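PDB 4HXF: peptidase S9 prolyl oligopeptidase catalytic domain-containing protein from Pyrococcus horikoshii, which is a hexameric serine protease of the acylaminoacyl peptidase type, probably cleaving peptides at an alpha/beta-hydrolase site accompanied by a beta-propeller. Local coordinates for residues T153-D158 and I165-K170; F173-W178 and S218-D223; S182-V187 and I202-D207; R228-G233 and I246-G251. All blocks are in the same frame, centred on the assembly; numbering follows the deposited sequence.

Interaction 1: T153-D158 and I165-K170; sequences TFWVID and IEQFEK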
# COMPACT_ATOMS: atom_id res chain seq x y z
N THR A 153 6.55 -16.78 31.54
CA THR A 153 6.85 -15.47 32.07
C THR A 153 5.75 -14.98 32.95
O THR A 153 4.57 -15.22 32.69
CB THR A 153 7.08 -14.46 30.85
OG1 THR A 153 5.80 -14.28 30.16
CG2 THR A 153 8.23 -14.94 29.96
N PHE A 154 6.15 -14.31 34.00
CA PHE A 154 5.24 -13.79 34.97
C PHE A 154 5.51 -12.30 35.14
O PHE A 154 6.71 -11.91 35.30
CB PHE A 154 5.42 -14.44 36.34
CG PHE A 154 5.12 -15.93 36.36
CD1 PHE A 154 6.05 -16.85 35.88
CD2 PHE A 154 3.92 -16.36 36.79
CE1 PHE A 154 5.74 -18.20 35.89
CE2 PHE A 154 3.62 -17.73 36.80
CZ PHE A 154 4.53 -18.63 36.30
N TRP A 155 4.46 -11.48 34.94
CA TRP A 155 4.62 -10.05 35.04
C TRP A 155 3.65 -9.50 36.04
O TRP A 155 2.44 -9.74 35.92
CB TRP A 155 4.31 -9.36 33.70
CG TRP A 155 5.19 -9.71 32.50
CD1 TRP A 155 6.41 -10.24 32.46
CD2 TRP A 155 4.93 -9.32 31.10
NE1 TRP A 155 6.86 -10.39 31.16
CE2 TRP A 155 6.04 -9.83 30.32
CE3 TRP A 155 3.89 -8.66 30.43
CZ2 TRP A 155 6.09 -9.70 28.89
CZ3 TRP A 155 3.96 -8.53 29.01
CH2 TRP A 155 5.04 -9.04 28.27
N VAL A 156 4.09 -8.67 36.94
CA VAL A 156 3.17 -7.88 37.77
C VAL A 156 3.10 -6.49 37.13
O VAL A 156 4.11 -5.77 36.96
CB VAL A 156 3.66 -7.75 39.17
CG1 VAL A 156 2.74 -6.87 40.00
CG2 VAL A 156 3.88 -9.19 39.80
N ILE A 157 1.89 -6.10 36.78
CA ILE A 157 1.61 -4.86 36.06
C ILE A 157 0.86 -3.89 36.94
O ILE A 157 -0.21 -4.19 37.50
CB ILE A 157 0.80 -5.12 34.77
CG1 ILE A 157 1.49 -6.10 33.82
CG2 ILE A 157 0.51 -3.81 33.96
CD1 ILE A 157 0.51 -6.75 32.87
N ASP A 158 1.41 -2.68 37.08
CA ASP A 158 0.72 -1.57 37.71
C ASP A 158 -0.20 -0.93 36.66
O ASP A 158 0.30 -0.39 35.67
CB ASP A 158 1.66 -0.53 38.26
CG ASP A 158 0.94 0.68 38.73
OD1 ASP A 158 -0.29 0.57 39.06
OD2 ASP A 158 1.56 1.78 38.88
N ILE A 165 6.23 -3.99 36.96
CA ILE A 165 6.95 -3.66 38.18
C ILE A 165 7.76 -4.85 38.75
O ILE A 165 8.69 -4.63 39.54
CB ILE A 165 6.12 -2.96 39.22
CG1 ILE A 165 5.09 -3.85 39.78
CG2 ILE A 165 5.59 -1.58 38.71
CD1 ILE A 165 4.23 -3.15 40.84
N GLU A 166 7.41 -6.07 38.36
CA GLU A 166 8.22 -7.23 38.70
C GLU A 166 8.01 -8.20 37.61
O GLU A 166 6.93 -8.29 37.01
CB GLU A 166 7.63 -7.91 39.94
CG GLU A 166 7.52 -7.13 41.20
CD GLU A 166 8.76 -7.19 42.05
OE1 GLU A 166 8.71 -6.60 43.15
OE2 GLU A 166 9.79 -7.77 41.61
N GLN A 167 9.06 -8.96 37.34
CA GLN A 167 8.94 -10.01 36.36
C GLN A 167 9.86 -11.15 36.70
O GLN A 167 10.95 -10.94 37.32
CB GLN A 167 9.27 -9.53 35.00
CG GLN A 167 10.64 -9.03 34.75
CD GLN A 167 10.62 -8.25 33.46
OE1 GLN A 167 10.56 -8.85 32.35
NE2 GLN A 167 10.55 -6.90 33.58
N PHE A 168 9.48 -12.36 36.29
CA PHE A 168 10.36 -13.52 36.46
C PHE A 168 9.92 -14.60 35.48
O PHE A 168 8.85 -14.53 34.90
CB PHE A 168 10.42 -14.08 37.89
CG PHE A 168 9.09 -14.47 38.51
CD1 PHE A 168 8.26 -13.50 39.12
CD2 PHE A 168 8.64 -15.80 38.52
CE1 PHE A 168 7.00 -13.84 39.62
CE2 PHE A 168 7.39 -16.13 39.03
CZ PHE A 168 6.63 -15.19 39.59
N GLU A 169 10.78 -15.58 35.32
CA GLU A 169 10.53 -16.73 34.42
C GLU A 169 10.61 -18.05 35.16
O GLU A 169 11.26 -18.19 36.22
CB GLU A 169 11.47 -16.69 33.22
CG GLU A 169 12.79 -17.35 33.38
CD GLU A 169 13.57 -17.34 32.02
OE1 GLU A 169 14.14 -18.36 31.66
OE2 GLU A 169 13.56 -16.32 31.36
N LYS A 170 9.91 -19.02 34.60
CA LYS A 170 9.90 -20.38 35.08
C LYS A 170 9.92 -21.33 33.92
O LYS A 170 9.75 -20.91 32.78
CB LYS A 170 8.62 -20.62 35.91
CG LYS A 170 8.67 -19.94 37.24
CD LYS A 170 9.72 -20.48 38.24
CE LYS A 170 9.57 -19.88 39.63
NZ LYS A 170 10.79 -20.30 40.40
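An antiparallel beta hairpin of a propeller blade brings Phe154 against Phe168 and Val156 against Glu166, its two strands running at 167° to each other. Phe154 and Phe168 bond reciprocally through their backbones, Phe154 N to Phe168 O at 2.9 Å and Phe168 N to Phe154 O at 3.0 Å. Their rings lie on one face of the sheet, planes only 5° apart but slid so far that they barely overlap. What sits over the Phe168 face is instead the methylene of Phe154, with CB 3.7 Å from the ring centroid, a CH-pi contact. Phe168 can reach back under it because its CG stands between its own backbone N and carbonyl carbon (chi1 56°). The aliphatic part of Lys170 crosses the CE1 corner of the Phe154 ring at about a right angle, CG meeting CE1 at 3.7 Å, while its ammonium group pairs with Glu210. An alanine in place of Phe154 would keep the CB but probably leave the Lys170 methylenes without their aromatic partner and open a gap toward Val185 of the next blade. Farther along, Val156 N donates to Glu166 O and Val156 O accepts from Ile165 N at 2.8 Å. Ile165 and Glu166 thus both face Val156, a classic beta bulge. The branched valine serves both: CG1 touches Ile165 CG1 at 3.8 Å and CG2 lies beside Glu166 CB, whose carboxylate reaches Lys345 of the second subunit. Such an outer hairpin, with aromatic and branched residues turned to the adjacent sheet, belongs to the four-stranded antiparallel blade of a beta-propeller.

Interaction 2: F173-W178 and S218-D223; sequences FSSGIW and SFYAID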
# COMPACT_ATOMS: atom_id res chain seq x y z
N PHE A 173 5.06 -24.47 30.91
CA PHE A 173 3.87 -25.03 31.51
C PHE A 173 3.79 -24.75 33.01
O PHE A 173 3.15 -25.51 33.72
CB PHE A 173 3.86 -26.54 31.18
CG PHE A 173 2.91 -26.94 30.14
CD1 PHE A 173 1.90 -27.81 30.44
CD2 PHE A 173 3.00 -26.41 28.91
CE1 PHE A 173 0.99 -28.17 29.45
CE2 PHE A 173 2.12 -26.81 27.91
CZ PHE A 173 1.17 -27.71 28.20
N SER A 174 4.33 -23.63 33.48
CA SER A 174 4.12 -23.14 34.81
C SER A 174 2.92 -22.26 34.86
O SER A 174 2.42 -21.70 33.84
CB SER A 174 5.35 -22.45 35.37
OG SER A 174 6.51 -23.35 35.44
N SER A 175 2.34 -22.13 36.03
CA SER A 175 1.18 -21.27 36.22
C SER A 175 1.33 -20.45 37.52
O SER A 175 2.16 -20.74 38.38
CB SER A 175 -0.15 -22.04 36.19
OG SER A 175 -0.18 -22.88 37.26
N GLY A 176 0.53 -19.41 37.69
CA GLY A 176 0.60 -18.52 38.85
C GLY A 176 -0.69 -17.88 39.15
O GLY A 176 -1.39 -17.53 38.25
N ILE A 177 -0.97 -17.73 40.43
CA ILE A 177 -2.10 -17.00 40.96
C ILE A 177 -1.67 -16.04 42.05
O ILE A 177 -0.71 -16.29 42.79
CB ILE A 177 -3.25 -17.90 41.45
CG1 ILE A 177 -2.76 -18.80 42.59
CG2 ILE A 177 -3.77 -18.78 40.30
CD1 ILE A 177 -3.87 -19.39 43.41
N TRP A 178 -2.45 -15.00 42.26
CA TRP A 178 -2.31 -14.23 43.47
C TRP A 178 -2.74 -14.97 44.74
O TRP A 178 -3.72 -15.67 44.76
CB TRP A 178 -3.10 -12.94 43.42
CG TRP A 178 -2.59 -11.86 42.47
CD1 TRP A 178 -3.18 -11.43 41.32
CD2 TRP A 178 -1.42 -11.05 42.65
NE1 TRP A 178 -2.54 -10.41 40.79
CE2 TRP A 178 -1.43 -10.12 41.50
CE3 TRP A 178 -0.36 -11.04 43.55
CZ2 TRP A 178 -0.44 -9.23 41.30
CZ3 TRP A 178 0.63 -10.06 43.38
CH2 TRP A 178 0.60 -9.20 42.25
N SER A 218 0.72 -33.93 43.33
CA SER A 218 -0.05 -34.15 42.09
C SER A 218 -1.21 -33.18 42.12
O SER A 218 -2.28 -33.47 41.56
CB SER A 218 -0.55 -35.62 42.02
OG SER A 218 0.55 -36.49 41.82
N PHE A 219 -1.02 -31.98 42.70
CA PHE A 219 -1.96 -30.88 42.58
C PHE A 219 -1.26 -29.60 42.28
O PHE A 219 -0.03 -29.52 42.44
CB PHE A 219 -2.89 -30.72 43.77
CG PHE A 219 -2.28 -30.83 45.17
CD1 PHE A 219 -3.01 -31.52 46.16
CD2 PHE A 219 -1.21 -30.08 45.57
CE1 PHE A 219 -2.54 -31.53 47.49
CE2 PHE A 219 -0.69 -30.13 46.89
CZ PHE A 219 -1.37 -30.84 47.82
N TYR A 220 -1.99 -28.64 41.73
CA TYR A 220 -1.45 -27.29 41.51
C TYR A 220 -2.44 -26.29 42.04
O TYR A 220 -3.61 -26.61 42.33
CB TYR A 220 -1.07 -27.09 40.00
CG TYR A 220 -2.25 -27.22 39.06
CD1 TYR A 220 -2.65 -28.48 38.58
CD2 TYR A 220 -2.91 -26.11 38.56
CE1 TYR A 220 -3.65 -28.65 37.65
CE2 TYR A 220 -3.99 -26.30 37.65
CZ TYR A 220 -4.37 -27.55 37.27
OH TYR A 220 -5.41 -27.79 36.35
N ALA A 221 -2.01 -25.03 42.21
CA ALA A 221 -2.88 -24.01 42.84
C ALA A 221 -3.80 -23.41 41.73
O ALA A 221 -3.37 -23.08 40.59
CB ALA A 221 -2.02 -22.92 43.52
N ILE A 222 -5.07 -23.33 42.01
CA ILE A 222 -6.07 -22.80 41.10
C ILE A 222 -6.74 -21.51 41.58
O ILE A 222 -7.25 -20.77 40.70
CB ILE A 222 -7.12 -23.88 40.71
CG1 ILE A 222 -7.88 -24.46 41.86
CG2 ILE A 222 -6.42 -24.94 39.78
CD1 ILE A 222 -9.19 -25.16 41.54
N ASP A 223 -6.78 -21.25 42.90
CA ASP A 223 -7.46 -20.07 43.41
C ASP A 223 -7.01 -19.76 44.81
O ASP A 223 -6.32 -20.55 45.42
CB ASP A 223 -9.00 -20.30 43.28
CG ASP A 223 -9.82 -18.97 43.19
OD1 ASP A 223 -9.20 -17.89 43.08
OD2 ASP A 223 -11.05 -19.09 43.27
O HOH W 1 -1.99 -21.79 38.90
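Ile177 reaches across to the Ala221 methyl and the backbone of Ile222 and Asp223 where two neighbouring blades of the beta-propeller meet. Segments 173-178 and 218-223 each include the first strand of a four-stranded sheet; the strands share no backbone hydrogen bonds, and their axes approach to 7.0 Å at an angle of 41°. Side chains and a water therefore make the contact. Ile177 buries the most surface. Its CG1 branch occupies the position flanked by both backbone N and carbonyl carbon (chi1 61°), which carries CD1 out over the other strand. There CD1 lies 4.0 Å from Ala221 CB and 3.4 Å from Asp223 O, so one methyl covers both an apolar side chain and the backbone beyond it. A long branched residue suits the spacing of the two strands, and the small Ala221 suits the receiving side, where its methyl also packs on Val184 and Ile229 of the adjoining strands. Asp223 turns its side chain the other way, to a salt bridge with Arg270, and presents only backbone to the isoleucine. Nearer the start of the strands the contact becomes polar. Ser175, short enough to leave a water between the chains, has its CB directed at the other strand and its OG 4.4 Å from Tyr220 CD2. The bridging water lies 2.7 Å from Ser175 OG and donates a hydrogen bond to Ala221 O.

Interaction 3: S182-V187 and I202-D207; sequences SIVVSV and IYLWKD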
# COMPACT_ATOMS: atom_id res chain seq x y z
N SER A 182 1.37 -12.10 47.70
CA SER A 182 2.27 -13.10 47.13
C SER A 182 1.72 -13.74 45.92
O SER A 182 0.56 -13.53 45.56
CB SER A 182 2.55 -14.20 48.21
OG SER A 182 3.09 -13.57 49.37
N ILE A 183 2.56 -14.44 45.19
CA ILE A 183 2.15 -15.18 44.06
C ILE A 183 2.45 -16.69 44.30
O ILE A 183 3.55 -17.04 44.73
CB ILE A 183 2.89 -14.74 42.78
CG1 ILE A 183 2.60 -13.24 42.48
CG2 ILE A 183 2.52 -15.58 41.57
CD1 ILE A 183 3.55 -12.68 41.43
N VAL A 184 1.43 -17.54 44.11
CA VAL A 184 1.60 -19.02 44.22
C VAL A 184 1.93 -19.52 42.83
O VAL A 184 1.16 -19.33 41.85
CB VAL A 184 0.37 -19.74 44.78
CG1 VAL A 184 0.68 -21.21 45.03
CG2 VAL A 184 -0.06 -19.14 46.10
N VAL A 185 3.08 -20.13 42.73
CA VAL A 185 3.64 -20.55 41.45
C VAL A 185 3.71 -22.04 41.35
O VAL A 185 4.36 -22.66 42.19
CB VAL A 185 5.02 -19.93 41.15
CG1 VAL A 185 5.61 -20.33 39.77
CG2 VAL A 185 4.94 -18.31 41.30
N SER A 186 3.06 -22.64 40.34
CA SER A 186 3.04 -24.12 40.18
C SER A 186 3.89 -24.48 38.97
O SER A 186 3.63 -23.94 37.86
CB SER A 186 1.59 -24.64 40.03
OG SER A 186 0.79 -24.23 41.14
N VAL A 187 4.92 -25.33 39.17
CA VAL A 187 5.93 -25.59 38.13
C VAL A 187 5.94 -27.12 37.97
O VAL A 187 6.05 -27.86 38.93
CB VAL A 187 7.32 -25.12 38.59
CG1 VAL A 187 8.38 -25.50 37.60
CG2 VAL A 187 7.30 -23.58 38.91
N ILE A 202 5.45 -26.43 44.05
CA ILE A 202 4.68 -25.23 44.27
C ILE A 202 5.44 -24.29 45.18
O ILE A 202 5.95 -24.67 46.26
CB ILE A 202 3.27 -25.57 44.86
CG1 ILE A 202 2.55 -26.62 44.03
CG2 ILE A 202 2.40 -24.31 45.14
CD1 ILE A 202 1.17 -27.08 44.57
N TYR A 203 5.54 -23.05 44.72
CA TYR A 203 6.29 -22.00 45.44
C TYR A 203 5.44 -20.82 45.81
O TYR A 203 4.45 -20.54 45.17
CB TYR A 203 7.43 -21.47 44.58
CG TYR A 203 8.37 -22.50 44.11
CD1 TYR A 203 9.55 -22.76 44.81
CD2 TYR A 203 8.11 -23.22 42.93
CE1 TYR A 203 10.42 -23.75 44.36
CE2 TYR A 203 9.00 -24.19 42.49
CZ TYR A 203 10.14 -24.43 43.22
OH TYR A 203 11.05 -25.42 42.81
N LEU A 204 5.84 -20.12 46.87
CA LEU A 204 5.22 -18.84 47.25
C LEU A 204 6.27 -17.80 46.96
O LEU A 204 7.43 -17.89 47.50
CB LEU A 204 4.85 -18.87 48.72
CG LEU A 204 3.92 -17.78 49.16
CD1 LEU A 204 2.58 -17.81 48.40
CD2 LEU A 204 3.77 -17.90 50.68
N TRP A 205 5.92 -16.85 46.12
CA TRP A 205 6.83 -15.83 45.56
C TRP A 205 6.39 -14.46 46.00
O TRP A 205 5.21 -14.10 46.00
CB TRP A 205 6.87 -15.95 44.04
CG TRP A 205 7.98 -15.23 43.34
CD1 TRP A 205 9.15 -15.76 42.78
CD2 TRP A 205 8.01 -13.80 43.03
NE1 TRP A 205 9.87 -14.78 42.20
CE2 TRP A 205 9.25 -13.58 42.32
CE3 TRP A 205 7.14 -12.78 43.19
CZ2 TRP A 205 9.61 -12.33 41.82
CZ3 TRP A 205 7.52 -11.47 42.73
CH2 TRP A 205 8.73 -11.27 42.05
N LYS A 206 7.34 -13.66 46.48
CA LYS A 206 7.08 -12.25 46.72
C LYS A 206 8.40 -11.44 46.61
O LYS A 206 9.44 -11.82 47.16
CB LYS A 206 6.51 -12.04 48.11
CG LYS A 206 6.09 -10.58 48.40
CD LYS A 206 5.28 -10.59 49.68
CE LYS A 206 4.86 -9.22 50.18
NZ LYS A 206 3.93 -9.48 51.33
N ASP A 207 8.33 -10.32 45.90
CA ASP A 207 9.43 -9.34 45.89
C ASP A 207 10.75 -9.95 45.54
O ASP A 207 11.78 -9.67 46.16
CB ASP A 207 9.44 -8.61 47.28
CG ASP A 207 8.24 -7.68 47.44
OD1 ASP A 207 7.81 -7.15 46.38
OD2 ASP A 207 7.66 -7.56 48.55
O HOH W 2 1.70 -11.40 51.05
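Ser182 opens the pairing of two central strands of a propeller blade, its CB packed 3.6 Å from Leu204 CD1. Its hydroxyl lies alongside the Lys206 chain, which runs fully extended to place NZ 3.0 Å from a water; that water also bonds to Ser182 OG, giving the polar end of the hairpin a solvent link. Ile183 forms a reciprocal backbone pair with Trp205, and its N-H points at Trp205 O nearly straight (168°). Beside this pair, Ile183 CD1 meets Trp205 CE3 at 4.0 Å, the two side chains pointing the same way. Val184 turns to the opposite face and uses both methyls: CG1, anti to the backbone N (chi1 -173°), touches Ile202 CG2 at 3.5 Å, and CG2 touches Leu204 CD1 at 3.7 Å. A beta-branched residue fits here because each arm has its own neighbour. Val185 repeats the reciprocal pair of backbone hydrogen bonds with Tyr203, each N-O separation 2.8 Å, while its CG2 lies beside Trp205 CB. Ser186 is small and polar, and although its OG approaches Ile202 CG1, it is spent on the Ala221 amide. Val187 ends the walk with CG2 4.0 Å from Tyr203 CE2, approaching the ring obliquely. Strands 175-179 and 209-217 flank the pair within the sheet. Val185 and Trp205 face strand 163-171 of the preceding blade, where Trp205 stacks on Phe168; Val184 and Ile202 face strand 219-224 of the following one.

Interaction 4: R228-G233 and I246-G251; sequences RILLYG and IYIYDG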
# COMPACT_ATOMS: atom_id res chain seq x y z
N ARG A 228 -6.71 -18.78 52.25
CA ARG A 228 -6.59 -20.16 51.91
C ARG A 228 -6.32 -20.30 50.40
O ARG A 228 -6.94 -19.58 49.56
CB ARG A 228 -7.95 -20.84 52.19
CG ARG A 228 -8.37 -21.03 53.66
CD ARG A 228 -9.90 -21.07 53.74
NE ARG A 228 -10.48 -19.72 53.61
CZ ARG A 228 -10.62 -18.83 54.62
NH1 ARG A 228 -10.25 -19.12 55.84
NH2 ARG A 228 -11.12 -17.63 54.40
N ILE A 229 -5.50 -21.27 50.07
CA ILE A 229 -5.22 -21.60 48.68
C ILE A 229 -6.04 -22.81 48.28
O ILE A 229 -6.09 -23.81 49.01
CB ILE A 229 -3.76 -21.90 48.45
CG1 ILE A 229 -2.87 -20.72 48.87
CG2 ILE A 229 -3.47 -22.34 46.97
CD1 ILE A 229 -1.35 -20.98 48.90
N LEU A 230 -6.67 -22.75 47.10
CA LEU A 230 -7.39 -23.89 46.54
C LEU A 230 -6.52 -24.65 45.57
O LEU A 230 -5.93 -24.07 44.64
CB LEU A 230 -8.64 -23.33 45.82
CG LEU A 230 -9.70 -24.35 45.40
CD1 LEU A 230 -10.41 -25.14 46.54
CD2 LEU A 230 -10.75 -23.66 44.45
N LEU A 231 -6.42 -25.94 45.81
CA LEU A 231 -5.54 -26.84 45.10
C LEU A 231 -6.40 -27.85 44.31
O LEU A 231 -7.44 -28.31 44.84
CB LEU A 231 -4.62 -27.58 46.10
CG LEU A 231 -3.64 -26.71 46.95
CD1 LEU A 231 -3.02 -27.59 48.09
CD2 LEU A 231 -2.55 -26.09 46.06
N TYR A 232 -5.89 -28.21 43.17
CA TYR A 232 -6.60 -29.09 42.23
C TYR A 232 -5.78 -30.24 41.84
O TYR A 232 -4.69 -30.05 41.27
CB TYR A 232 -6.98 -28.28 40.97
CG TYR A 232 -7.83 -29.09 39.99
CD1 TYR A 232 -9.24 -29.17 40.09
CD2 TYR A 232 -7.21 -29.71 38.92
CE1 TYR A 232 -9.98 -29.92 39.19
CE2 TYR A 232 -7.93 -30.41 37.99
CZ TYR A 232 -9.33 -30.52 38.14
OH TYR A 232 -10.06 -31.23 37.17
N GLY A 233 -6.28 -31.48 42.16
CA GLY A 233 -5.58 -32.67 41.80
C GLY A 233 -5.69 -33.65 42.94
O GLY A 233 -6.76 -33.88 43.42
N ILE A 246 -10.33 -31.43 44.89
CA ILE A 246 -9.94 -30.09 45.38
C ILE A 246 -9.68 -30.15 46.92
O ILE A 246 -10.31 -30.91 47.69
CB ILE A 246 -11.00 -29.00 45.03
CG1 ILE A 246 -12.35 -29.43 45.56
CG2 ILE A 246 -10.87 -28.67 43.55
CD1 ILE A 246 -13.47 -28.47 45.14
N TYR A 247 -8.76 -29.30 47.36
CA TYR A 247 -8.25 -29.21 48.70
C TYR A 247 -8.06 -27.73 49.06
O TYR A 247 -7.75 -26.90 48.17
CB TYR A 247 -6.87 -29.85 48.82
CG TYR A 247 -6.83 -31.27 48.38
CD1 TYR A 247 -6.94 -32.26 49.30
CD2 TYR A 247 -6.70 -31.61 47.07
CE1 TYR A 247 -6.99 -33.59 48.89
CE2 TYR A 247 -6.70 -32.88 46.65
CZ TYR A 247 -6.89 -33.88 47.57
OH TYR A 247 -6.91 -35.18 47.12
N ILE A 248 -8.32 -27.42 50.32
CA ILE A 248 -8.06 -26.07 50.87
C ILE A 248 -6.76 -26.18 51.62
O ILE A 248 -6.57 -27.07 52.47
CB ILE A 248 -9.25 -25.61 51.76
CG1 ILE A 248 -10.48 -25.28 50.84
CG2 ILE A 248 -8.84 -24.42 52.64
CD1 ILE A 248 -11.81 -25.17 51.67
N TYR A 249 -5.85 -25.25 51.36
CA TYR A 249 -4.59 -25.19 52.06
C TYR A 249 -4.45 -23.87 52.83
O TYR A 249 -4.42 -22.81 52.25
CB TYR A 249 -3.44 -25.41 51.12
CG TYR A 249 -2.10 -25.26 51.78
CD1 TYR A 249 -1.66 -26.17 52.76
CD2 TYR A 249 -1.25 -24.27 51.38
CE1 TYR A 249 -0.40 -26.04 53.33
CE2 TYR A 249 -0.02 -24.15 51.92
CZ TYR A 249 0.39 -25.01 52.89
OH TYR A 249 1.64 -24.78 53.38
N ASP A 250 -4.25 -23.99 54.14
CA ASP A 250 -4.01 -22.77 54.95
C ASP A 250 -2.89 -22.98 55.96
O ASP A 250 -2.86 -22.32 57.02
CB ASP A 250 -5.28 -22.48 55.67
CG ASP A 250 -5.64 -23.59 56.65
OD1 ASP A 250 -4.87 -24.56 56.88
OD2 ASP A 250 -6.75 -23.51 57.17
N GLY A 251 -1.97 -23.88 55.62
CA GLY A 251 -1.09 -24.48 56.63
C GLY A 251 -1.22 -25.97 56.68
O GLY A 251 -0.25 -26.69 56.79
O HOH W 3 -8.50 -21.34 57.06
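The two middle strands of a four-stranded propeller blade pair here in antiparallel fashion, Ile229 opposite Tyr249 and Leu231 opposite Tyr247. Each couple exchanges two backbone hydrogen bonds, from the straight Ile229 N to Tyr249 O (2.9 Å, 174°) to the more bent Tyr247 N to Leu231 O (3.0 Å, 150°). On their shared face, Leu231 CD1 meets Tyr249 CB at 3.8 Å and Ile229 CD1 comes to the edge of the Tyr249 ring at CD2. Tyr247 lays its CB against Leu231 CB, and with CG anti to its carbonyl carbon (chi1 -56°) its ring runs along the Leu231-Gly233 backbone. Gly233 O therefore lies at the ring edge, 3.4 Å from Tyr247 CE2, where the chain turns with backbone angles that call for glycine. A serine in place of Tyr247 would keep the CB against Leu231 but probably open a gap beside Gly233 O, where the ring edge now lies. The other face is largely apolar: Leu230 CD1 packs near Ile246 CB, and Ile246 CG2 meets the Tyr232 ring edge at CD1, 3.9 Å away. Tyr232 gives its hydroxyl to Val264 O, near a bound magnesium ion held by Asp244 and Glu263. At the open end, Arg228 rests its methylenes on Ile248 CG2, with CG 3.6 Å away. Its guanidinium donates through NH1 to a water that in turn donates to Asp250 OD2, and its NE forms a salt bridge with Asp225. The chemistry thus divides: aliphatic and aromatic side chains cover the backbone ladder, whereas opposite charges meet through water at the hairpin's open end, an attraction probably softened by solvent.

The four contacts run through three successive propeller blades. Of these three, the earliest in the chain holds interaction 1, the next interaction 3 and the last interaction 4, while interaction 2 spans the last two. Interactions 2 and 3 share a sheet, Ile177 O standing 2.8 Å from Val184 N; interactions 2 and 4 share the next, with Asp223 O 2.8 Å from Leu230 N. Across the interfaces, Phe168 CD1 comes within 3.2 Å of Trp205 CZ2, and Val184 CG2 packs 3.6 Å from Ile229 CD1. Interactions 1 and 4 do not touch, their nearest atoms about 13 Å apart. None includes a residue of the inhibitor pocket around Ser466 and His578.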